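Alpha-toxin (Clostridium novyi, PDB 2VK9) belongs to the large clostridial toxins related to TcdA and TcdB, and its catalytic fragment has a glycosyltransferase fold of the GT-A class. Local coordinates at residues D284-P289 against H518-S523; N297-P302 against E342-F347; S446-S451 against T494-S499. One frame throughout, in Å; residues are numbered along the deposited sequence.

Contact 1 adjoins the central sheet of the GT-A fold: its residues 284-286 match the Asp-X-Asp motif of such enzymes, directly after strand 280-283, and they meet the late helix 518-523. Along the chain it closes a long loop within which contacts 2 and 3 follow in series. Contact 2, in the outlying part around helices 307-321 and 338-349, has its centre about 23 Å from that of contact 1, on the same side of the chain's centre. Contact 3 lies on the opposite side, its centre about 29 Å from that of contact 1 and 44 Å from that of contact 2. No two of the three touch, but contacts 1 and 2 start from the same loop and fasten it to different helices.

Contact 1 (D284-P289 against H518-S523); sequences DLDFLP and HDEFKS
The F287 ring turns an edge to E520, whose CG lies near the ring plane at 3.4 Å from F287 CE1, with CD following in that plane; the E520 carboxylate stands perpendicular to the ring. The ring of Y513 also meets F287, the two planes nearly parallel. D286 brings the second flat group. Its OD2 accepts a hydrogen bond from S523 OG (3.1 Å) on the syn side, the donor lying 32° out of the carboxylate plane, although S523 is poorly ordered. The other oxygen, OD1, rests 3.6 Å from D519 CB, and the carboxylates of D286 and D519 are turned 70° apart. Closer to the backbone, D286 CB packs on E520 CG at 3.8 Å. With its CG set beside the backbone N and anti to the carbonyl carbon (chi1 -69°), D286 directs its carboxylate at the helix, between D519 and S523. Water 1 links L285 O to D519 OD2 at 3.0 and 2.9 Å, though other acceptors compete for its protons. D284 to F287 form a type I turn, closed by F287 N to D284 O. D284-L285-D286 fits the Asp-X-Asp motif of GT-A enzymes. The turn leaves strand 280-283 beside strand 382-391, touched through A387, while helix 111-123 supplies Y116 to D519 N and W120 to F287 O.

Contact 2 (N297-P302 against E342-F347); sequences NDISKP and ERILSF
Apolar packing carries most of the meeting between I299 and helix 338-349. The side chain of I299 points at the helix, and both of its ends are used: CG2 lies 3.7 Å from I344 CD1, and I299 CD1 lies 3.8 Å from the same methyl. The CA-CB bond of I344 points neither at the loop nor away from it, but the bend of its chain (chi1 -52°, chi2 -61°) brings CD1 to I299. One turn from R343, F347 adds its ring, with CD1 at 4.2 Å from I299 CD1. The hydrogen bonding is slight. R343 NH2 donates a weak hydrogen bond to the backbone oxygen D298 O, 3.4 Å long and bent to 129° at the hydrogen. The same guanidinium has I299 CG1 over one face, 4.1 Å from R343 NH2 and displaced toward the rim; the two side chains run past each other in opposite directions. Behind the interface, W310 and A317 of helix 307-321 touch I299 and I344 respectively, while H351 stacks on the ring of F347. The loop is thus held to the helix largely by the packing of buried I299 among I344, F347 and the guanidinium of R343. Its bond to D298 O being long and bent, the exposed arginine probably contributes little directional hold and acts largely as a cover over the aliphatic chain of I299.

Contact 3 (S446-S451 against T494-S499); sequences SMDGSS and TFDMLS
G449 and F495 bring the two backbones to 5.0 Å between their CA atoms, where the first turn of helix 447-453 runs against the loop 494-499. F495 CB lies against the helix backbone, 3.6 Å from G449 CA. The F495 ring leads away from residues 446-451, meeting F452 farther along the same helix and N407, R408 and I411 of helix 396-422. S446, at the N-cap, ties the helix start to the loop. Its OG donates to D496 OD1 at 2.7 Å, reaching the syn side of the carboxylate from 33° out of its plane. The same oxygen accepts from G449 N at 3.3 Å, almost straight at 177°, and more weakly from D448 N. A chi1 of 71° sets OG between the backbone N and the carbonyl carbon, from where it serves all three partners. D448 lies over the loop backbone: its CB touches F495 O, and its carboxylate is met by the methyl of M497, with CE at 3.5 Å from D448 CG. The bend at chi3 of M497 brings this methyl across. D448 OD2 and D496 OD1 are 3.8 Å apart, and the positive end of the helix dipole probably eases the meeting of these like charges. In the loop, T494 OG1 accepts from D496 N at 2.7 Å, while D496 O is bonded to S482 OG on helix 477-488. Together these features make a classic serine N-cap, its hydroxyl bonded outward to an aspartate whose own backbone N closes an ST turn.

Contact 1 (D284-P289 against H518-S523)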
loop_
_atom_site.group_PDB
_atom_site.type_symbol
_atom_site.label_atom_id
_atom_site.label_comp_id
_atom_site.label_asym_id
_atom_site.label_seq_id
_atom_site.Cartn_x
_atom_site.Cartn_y
_atom_site.Cartn_z
ATOM N N ASP A 284 2.177 -6.004 -7.881
ATOM C CA ASP A 284 0.773 -5.916 -8.206
ATOM C C ASP A 284 0.568 -6.508 -9.595
ATOM O O ASP A 284 1.373 -6.261 -10.504
ATOM C CB ASP A 284 0.389 -4.449 -8.224
ATOM C CG ASP A 284 -1.051 -4.214 -7.844
ATOM O OD1 ASP A 284 -1.932 -4.338 -8.744
ATOM O OD2 ASP A 284 -1.286 -3.881 -6.647
ATOM N N LEU A 285 -0.501 -7.287 -9.767
ATOM C CA LEU A 285 -0.822 -7.889 -11.071
ATOM C C LEU A 285 -1.161 -6.892 -12.210
ATOM O O LEU A 285 -1.314 -7.289 -13.369
ATOM C CB LEU A 285 -1.913 -8.946 -10.916
ATOM C CG LEU A 285 -1.406 -10.321 -10.487
ATOM C CD1 LEU A 285 -2.488 -11.133 -9.789
ATOM C CD2 LEU A 285 -0.845 -11.073 -11.684
ATOM N N ASP A 286 -1.259 -5.606 -11.883
ATOM C CA ASP A 286 -1.441 -4.560 -12.887
ATOM C C ASP A 286 -0.142 -4.116 -13.529
ATOM O O ASP A 286 -0.160 -3.465 -14.556
ATOM C CB ASP A 286 -2.092 -3.347 -12.246
ATOM C CG ASP A 286 -3.514 -3.611 -11.850
ATOM O OD1 ASP A 286 -4.075 -4.636 -12.318
ATOM O OD2 ASP A 286 -4.067 -2.793 -11.082
ATOM N N PHE A 287 0.983 -4.436 -12.905
ATOM C CA PHE A 287 2.273 -4.036 -13.431
ATOM C C PHE A 287 2.841 -5.153 -14.274
ATOM O O PHE A 287 2.383 -6.292 -14.202
ATOM C CB PHE A 287 3.232 -3.690 -12.299
ATOM C CG PHE A 287 2.903 -2.402 -11.586
ATOM C CD1 PHE A 287 1.694 -1.739 -11.802
ATOM C CD2 PHE A 287 3.799 -1.864 -10.670
ATOM C CE1 PHE A 287 1.394 -0.551 -11.128
ATOM C CE2 PHE A 287 3.504 -0.678 -9.991
ATOM C CZ PHE A 287 2.301 -0.023 -10.219
ATOM N N LEU A 288 3.831 -4.816 -15.086
ATOM C CA LEU A 288 4.461 -5.768 -15.969
ATOM C C LEU A 288 5.942 -5.565 -15.828
ATOM O O LEU A 288 6.361 -4.557 -15.267
ATOM C CB LEU A 288 4.022 -5.514 -17.406
ATOM C CG LEU A 288 2.627 -6.030 -17.768
ATOM C CD1 LEU A 288 2.158 -5.450 -19.080
ATOM C CD2 LEU A 288 2.615 -7.539 -17.841
ATOM N N PRO A 289 6.749 -6.535 -16.288
ATOM C CA PRO A 289 8.194 -6.334 -16.295
ATOM C C PRO A 289 8.604 -5.025 -16.958
ATOM O O PRO A 289 7.906 -4.542 -17.845
ATOM C CB PRO A 289 8.727 -7.531 -17.089
ATOM C CG PRO A 289 7.546 -8.264 -17.589
ATOM C CD PRO A 289 6.382 -7.876 -16.761
ATOM N N HIS A 518 -2.860 -1.371 -19.437
ATOM C CA HIS A 518 -4.307 -1.228 -19.536
ATOM C C HIS A 518 -5.012 -1.419 -18.200
ATOM O O HIS A 518 -5.824 -0.587 -17.807
ATOM C CB HIS A 518 -4.878 -2.188 -20.578
ATOM C CG HIS A 518 -4.344 -1.960 -21.952
ATOM N ND1 HIS A 518 -4.522 -2.862 -22.976
ATOM C CD2 HIS A 518 -3.619 -0.940 -22.468
ATOM C CE1 HIS A 518 -3.942 -2.400 -24.069
ATOM N NE2 HIS A 518 -3.380 -1.238 -23.785
ATOM N N ASP A 519 -4.692 -2.506 -17.502
ATOM C CA ASP A 519 -5.334 -2.802 -16.228
ATOM C C ASP A 519 -4.987 -1.765 -15.158
ATOM O O ASP A 519 -5.743 -1.575 -14.217
ATOM C CB ASP A 519 -4.999 -4.223 -15.756
ATOM C CG ASP A 519 -5.818 -5.302 -16.473
ATOM O OD1 ASP A 519 -6.073 -5.173 -17.691
ATOM O OD2 ASP A 519 -6.198 -6.296 -15.815
ATOM N N GLU A 520 -3.857 -1.085 -15.309
ATOM C CA GLU A 520 -3.481 -0.051 -14.355
ATOM C C GLU A 520 -4.271 1.235 -14.561
ATOM O O GLU A 520 -4.647 1.902 -13.593
ATOM C CB GLU A 520 -1.997 0.257 -14.445
ATOM C CG GLU A 520 -1.315 0.292 -13.090
ATOM C CD GLU A 520 -1.778 1.420 -12.190
ATOM O OE1 GLU A 520 -2.371 1.135 -11.125
ATOM O OE2 GLU A 520 -1.532 2.589 -12.546
ATOM N N PHE A 521 -4.502 1.585 -15.823
ATOM C CA PHE A 521 -5.316 2.741 -16.157
ATOM C C PHE A 521 -6.768 2.508 -15.787
ATOM O O PHE A 521 -7.488 3.455 -15.472
ATOM C CB PHE A 521 -5.197 3.088 -17.639
ATOM C CG PHE A 521 -3.837 3.564 -18.035
ATOM C CD1 PHE A 521 -3.250 3.119 -19.204
ATOM C CD2 PHE A 521 -3.133 4.448 -17.228
ATOM C CE1 PHE A 521 -1.984 3.556 -19.573
ATOM C CE2 PHE A 521 -1.867 4.888 -17.586
ATOM C CZ PHE A 521 -1.292 4.439 -18.762
ATOM N N LYS A 522 -7.194 1.249 -15.815
ATOM C CA LYS A 522 -8.552 0.912 -15.436
ATOM C C LYS A 522 -8.743 1.049 -13.926
ATOM O O LYS A 522 -9.827 1.387 -13.462
ATOM C CB LYS A 522 -8.933 -0.478 -15.937
ATOM C CG LYS A 522 -10.422 -0.618 -16.178
ATOM C CD LYS A 522 -10.766 -1.829 -17.037
ATOM C CE LYS A 522 -12.291 -1.924 -17.236
ATOM N NZ LYS A 522 -12.694 -3.186 -17.928
ATOM N N SER A 523 -7.676 0.807 -13.170
ATOM C CA SER A 523 -7.681 0.980 -11.713
ATOM C C SER A 523 -7.711 2.447 -11.271
ATOM O O SER A 523 -8.115 2.741 -10.146
ATOM C CB SER A 523 -6.475 0.284 -11.073
ATOM O OG SER A 523 -6.677 -1.112 -10.991
HETATM O O HOH W 1 -4.191 -7.484 -14.114
#

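Contact 2 (N297-P302 against E342-F347)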
loop_
_atom_site.group_PDB
_atom_site.type_symbol
_atom_site.label_atom_id
_atom_site.label_comp_id
_atom_site.label_asym_id
_atom_site.label_seq_id
_atom_site.Cartn_x
_atom_site.Cartn_y
_atom_site.Cartn_z
ATOM N N ASN A 297 13.725 6.934 -27.711
ATOM C CA ASN A 297 13.978 8.362 -27.499
ATOM C C ASN A 297 14.115 9.174 -28.779
ATOM O O ASN A 297 13.802 10.364 -28.795
ATOM C CB ASN A 297 15.188 8.580 -26.589
ATOM C CG ASN A 297 14.816 8.533 -25.118
ATOM O OD1 ASN A 297 13.671 8.237 -24.759
ATOM N ND2 ASN A 297 15.779 8.828 -24.257
ATOM N N ASP A 298 14.571 8.520 -29.846
ATOM C CA ASP A 298 14.652 9.143 -31.167
ATOM C C ASP A 298 13.331 9.048 -31.921
ATOM O O ASP A 298 13.311 9.060 -33.155
ATOM C CB ASP A 298 15.778 8.515 -31.989
ATOM C CG ASP A 298 17.099 8.504 -31.247
ATOM O OD1 ASP A 298 17.344 9.443 -30.444
ATOM O OD2 ASP A 298 17.884 7.549 -31.458
ATOM N N ILE A 299 12.236 8.925 -31.172
ATOM C CA ILE A 299 10.883 9.031 -31.725
ATOM C C ILE A 299 10.105 10.042 -30.879
ATOM O O ILE A 299 9.821 9.798 -29.699
ATOM C CB ILE A 299 10.151 7.665 -31.814
ATOM C CG1 ILE A 299 10.910 6.715 -32.750
ATOM C CG2 ILE A 299 8.731 7.868 -32.323
ATOM C CD1 ILE A 299 10.637 5.226 -32.532
ATOM N N SER A 300 9.793 11.182 -31.492
ATOM C CA SER A 300 9.162 12.300 -30.796
ATOM C C SER A 300 7.670 12.065 -30.564
ATOM O O SER A 300 6.915 11.773 -31.489
ATOM C CB SER A 300 9.414 13.620 -31.543
ATOM O OG SER A 300 9.403 13.433 -32.956
ATOM N N LYS A 301 7.266 12.187 -29.309
ATOM C CA LYS A 301 5.881 12.018 -28.902
ATOM C C LYS A 301 5.003 13.151 -29.464
ATOM O O LYS A 301 5.352 14.327 -29.320
ATOM C CB LYS A 301 5.832 11.957 -27.370
ATOM C CG LYS A 301 4.567 12.450 -26.701
ATOM C CD LYS A 301 4.916 12.976 -25.313
ATOM C CE LYS A 301 3.700 13.486 -24.580
ATOM N NZ LYS A 301 3.004 14.549 -25.344
ATOM N N PRO A 302 3.877 12.795 -30.123
ATOM C CA PRO A 302 2.896 13.751 -30.682
ATOM C C PRO A 302 2.491 14.857 -29.702
ATOM O O PRO A 302 2.293 14.583 -28.508
ATOM C CB PRO A 302 1.683 12.869 -30.999
ATOM C CG PRO A 302 2.271 11.531 -31.281
ATOM C CD PRO A 302 3.492 11.394 -30.392
ATOM N N GLU A 342 4.010 3.217 -37.548
ATOM C CA GLU A 342 4.864 2.358 -38.380
ATOM C C GLU A 342 6.358 2.480 -38.071
ATOM O O GLU A 342 7.130 1.552 -38.329
ATOM C CB GLU A 342 4.603 2.576 -39.875
ATOM C CG GLU A 342 3.651 1.547 -40.489
ATOM C CD GLU A 342 4.051 0.099 -40.177
ATOM O OE1 GLU A 342 5.246 -0.252 -40.350
ATOM O OE2 GLU A 342 3.167 -0.689 -39.756
ATOM N N ARG A 343 6.755 3.624 -37.521
ATOM C CA ARG A 343 8.119 3.804 -37.051
ATOM C C ARG A 343 8.326 3.002 -35.765
ATOM O O ARG A 343 9.353 2.333 -35.595
ATOM C CB ARG A 343 8.433 5.288 -36.837
ATOM C CG ARG A 343 8.531 6.105 -38.131
ATOM C CD ARG A 343 9.076 7.518 -37.873
ATOM N NE ARG A 343 10.465 7.492 -37.405
ATOM C CZ ARG A 343 11.038 8.446 -36.676
ATOM N NH1 ARG A 343 10.352 9.524 -36.310
ATOM N NH2 ARG A 343 12.303 8.315 -36.304
ATOM N N ILE A 344 7.338 3.065 -34.872
ATOM C CA ILE A 344 7.342 2.261 -33.657
ATOM C C ILE A 344 7.447 0.776 -34.015
ATOM O O ILE A 344 8.382 0.100 -33.592
ATOM C CB ILE A 344 6.073 2.493 -32.804
ATOM C CG1 ILE A 344 5.824 3.980 -32.524
ATOM C CG2 ILE A 344 6.157 1.730 -31.504
ATOM C CD1 ILE A 344 6.929 4.684 -31.752
ATOM N N LEU A 345 6.492 0.295 -34.812
ATOM C CA LEU A 345 6.407 -1.109 -35.209
ATOM C C LEU A 345 7.637 -1.648 -35.942
ATOM O O LEU A 345 7.987 -2.819 -35.797
ATOM C CB LEU A 345 5.154 -1.356 -36.051
ATOM C CG LEU A 345 3.772 -1.268 -35.395
ATOM C CD1 LEU A 345 2.787 -2.119 -36.179
ATOM C CD2 LEU A 345 3.788 -1.729 -33.959
ATOM N N SER A 346 8.285 -0.803 -36.736
ATOM C CA SER A 346 9.518 -1.204 -37.406
ATOM C C SER A 346 10.696 -1.167 -36.435
ATOM O O SER A 346 11.637 -1.953 -36.567
ATOM C CB SER A 346 9.808 -0.313 -38.612
ATOM O OG SER A 346 10.145 0.991 -38.183
ATOM N N PHE A 347 10.644 -0.251 -35.469
ATOM C CA PHE A 347 11.677 -0.162 -34.443
ATOM C C PHE A 347 11.649 -1.391 -33.547
ATOM O O PHE A 347 12.692 -1.929 -33.182
ATOM C CB PHE A 347 11.504 1.095 -33.597
ATOM C CG PHE A 347 12.741 1.483 -32.858
ATOM C CD1 PHE A 347 13.651 2.374 -33.430
ATOM C CD2 PHE A 347 13.018 0.936 -31.603
ATOM C CE1 PHE A 347 14.818 2.734 -32.759
ATOM C CE2 PHE A 347 14.181 1.284 -30.916
ATOM C CZ PHE A 347 15.087 2.186 -31.496
#

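Contact 3 (S446-S451 against T494-S499)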
loop_
_atom_site.group_PDB
_atom_site.type_symbol
_atom_site.label_atom_id
_atom_site.label_comp_id
_atom_site.label_asym_id
_atom_site.label_seq_id
_atom_site.Cartn_x
_atom_site.Cartn_y
_atom_site.Cartn_z
ATOM N N SER A 446 1.545 16.278 15.052
ATOM C CA SER A 446 1.896 17.011 13.830
ATOM C C SER A 446 0.703 17.093 12.883
ATOM O O SER A 446 -0.288 16.385 13.063
ATOM C CB SER A 446 3.070 16.338 13.120
ATOM O OG SER A 446 2.672 15.109 12.532
ATOM N N MET A 447 0.803 17.951 11.874
ATOM C CA MET A 447 -0.228 18.048 10.845
ATOM C C MET A 447 -0.720 16.652 10.426
ATOM O O MET A 447 -1.920 16.439 10.219
ATOM C CB MET A 447 0.304 18.823 9.632
ATOM C CG MET A 447 -0.760 19.204 8.591
ATOM S SD MET A 447 -1.919 20.485 9.157
ATOM C CE MET A 447 -0.923 21.981 8.940
ATOM N N ASP A 448 0.218 15.711 10.337
ATOM C CA ASP A 448 -0.068 14.349 9.889
ATOM C C ASP A 448 -0.700 13.457 10.963
ATOM O O ASP A 448 -1.689 12.770 10.695
ATOM C CB ASP A 448 1.196 13.708 9.311
ATOM C CG ASP A 448 1.566 14.275 7.949
ATOM O OD1 ASP A 448 0.648 14.575 7.150
ATOM O OD2 ASP A 448 2.776 14.414 7.669
ATOM N N GLY A 449 -0.130 13.470 12.167
ATOM C CA GLY A 449 -0.696 12.743 13.299
ATOM C C GLY A 449 -2.164 13.077 13.491
ATOM O O GLY A 449 -2.984 12.194 13.767
ATOM N N SER A 450 -2.493 14.358 13.326
ATOM C CA SER A 450 -3.867 14.842 13.432
ATOM C C SER A 450 -4.717 14.309 12.284
ATOM O O SER A 450 -5.782 13.744 12.520
ATOM C CB SER A 450 -3.901 16.373 13.471
ATOM O OG SER A 450 -4.974 16.849 14.279
ATOM N N SER A 451 -4.234 14.467 11.051
ATOM C CA SER A 451 -4.907 13.915 9.870
ATOM C C SER A 451 -5.292 12.444 10.015
ATOM O O SER A 451 -6.335 12.013 9.512
ATOM C CB SER A 451 -4.033 14.068 8.637
ATOM O OG SER A 451 -4.390 15.245 7.933
ATOM N N THR A 494 6.003 6.982 13.899
ATOM C CA THR A 494 5.626 8.336 13.527
ATOM C C THR A 494 4.486 8.310 12.524
ATOM O O THR A 494 4.328 7.341 11.786
ATOM C CB THR A 494 6.798 9.147 12.941
ATOM O OG1 THR A 494 6.309 10.422 12.510
ATOM C CG2 THR A 494 7.420 8.445 11.749
ATOM N N PHE A 495 3.695 9.374 12.499
ATOM C CA PHE A 495 2.707 9.546 11.443
ATOM C C PHE A 495 3.262 10.490 10.391
ATOM O O PHE A 495 2.569 10.854 9.445
ATOM C CB PHE A 495 1.378 10.073 11.998
ATOM C CG PHE A 495 0.726 9.151 12.985
ATOM C CD1 PHE A 495 0.943 9.304 14.347
ATOM C CD2 PHE A 495 -0.101 8.123 12.554
ATOM C CE1 PHE A 495 0.350 8.445 15.269
ATOM C CE2 PHE A 495 -0.694 7.259 13.466
ATOM C CZ PHE A 495 -0.471 7.425 14.830
ATOM N N ASP A 496 4.521 10.881 10.552
ATOM C CA ASP A 496 5.115 11.842 9.635
ATOM C C ASP A 496 5.582 11.216 8.337
ATOM O O ASP A 496 5.806 10.012 8.255
ATOM C CB ASP A 496 6.245 12.628 10.303
ATOM C CG ASP A 496 5.726 13.664 11.281
ATOM O OD1 ASP A 496 4.788 14.418 10.921
ATOM O OD2 ASP A 496 6.254 13.718 12.412
ATOM N N MET A 497 5.711 12.054 7.321
ATOM C CA MET A 497 6.107 11.612 5.999
ATOM C C MET A 497 7.375 12.306 5.539
ATOM O O MET A 497 7.790 13.312 6.111
ATOM C CB MET A 497 4.965 11.820 5.015
ATOM C CG MET A 497 3.994 10.674 5.055
ATOM S SD MET A 497 2.305 11.117 4.636
ATOM C CE MET A 497 1.552 11.165 6.273
ATOM N N LEU A 498 7.976 11.768 4.489
ATOM C CA LEU A 498 9.321 12.144 4.087
ATOM C C LEU A 498 9.246 13.084 2.894
ATOM O O LEU A 498 8.301 13.012 2.110
ATOM C CB LEU A 498 10.045 10.859 3.698
ATOM C CG LEU A 498 11.528 10.670 3.957
ATOM C CD1 LEU A 498 11.837 10.664 5.442
ATOM C CD2 LEU A 498 11.898 9.350 3.329
ATOM N N SER A 499 10.228 13.966 2.750
ATOM C CA SER A 499 10.252 14.867 1.592
ATOM C C SER A 499 10.615 14.104 0.317
ATOM O O SER A 499 11.296 13.082 0.394
ATOM C CB SER A 499 11.258 15.985 1.814
ATOM O OG SER A 499 12.569 15.452 1.869
#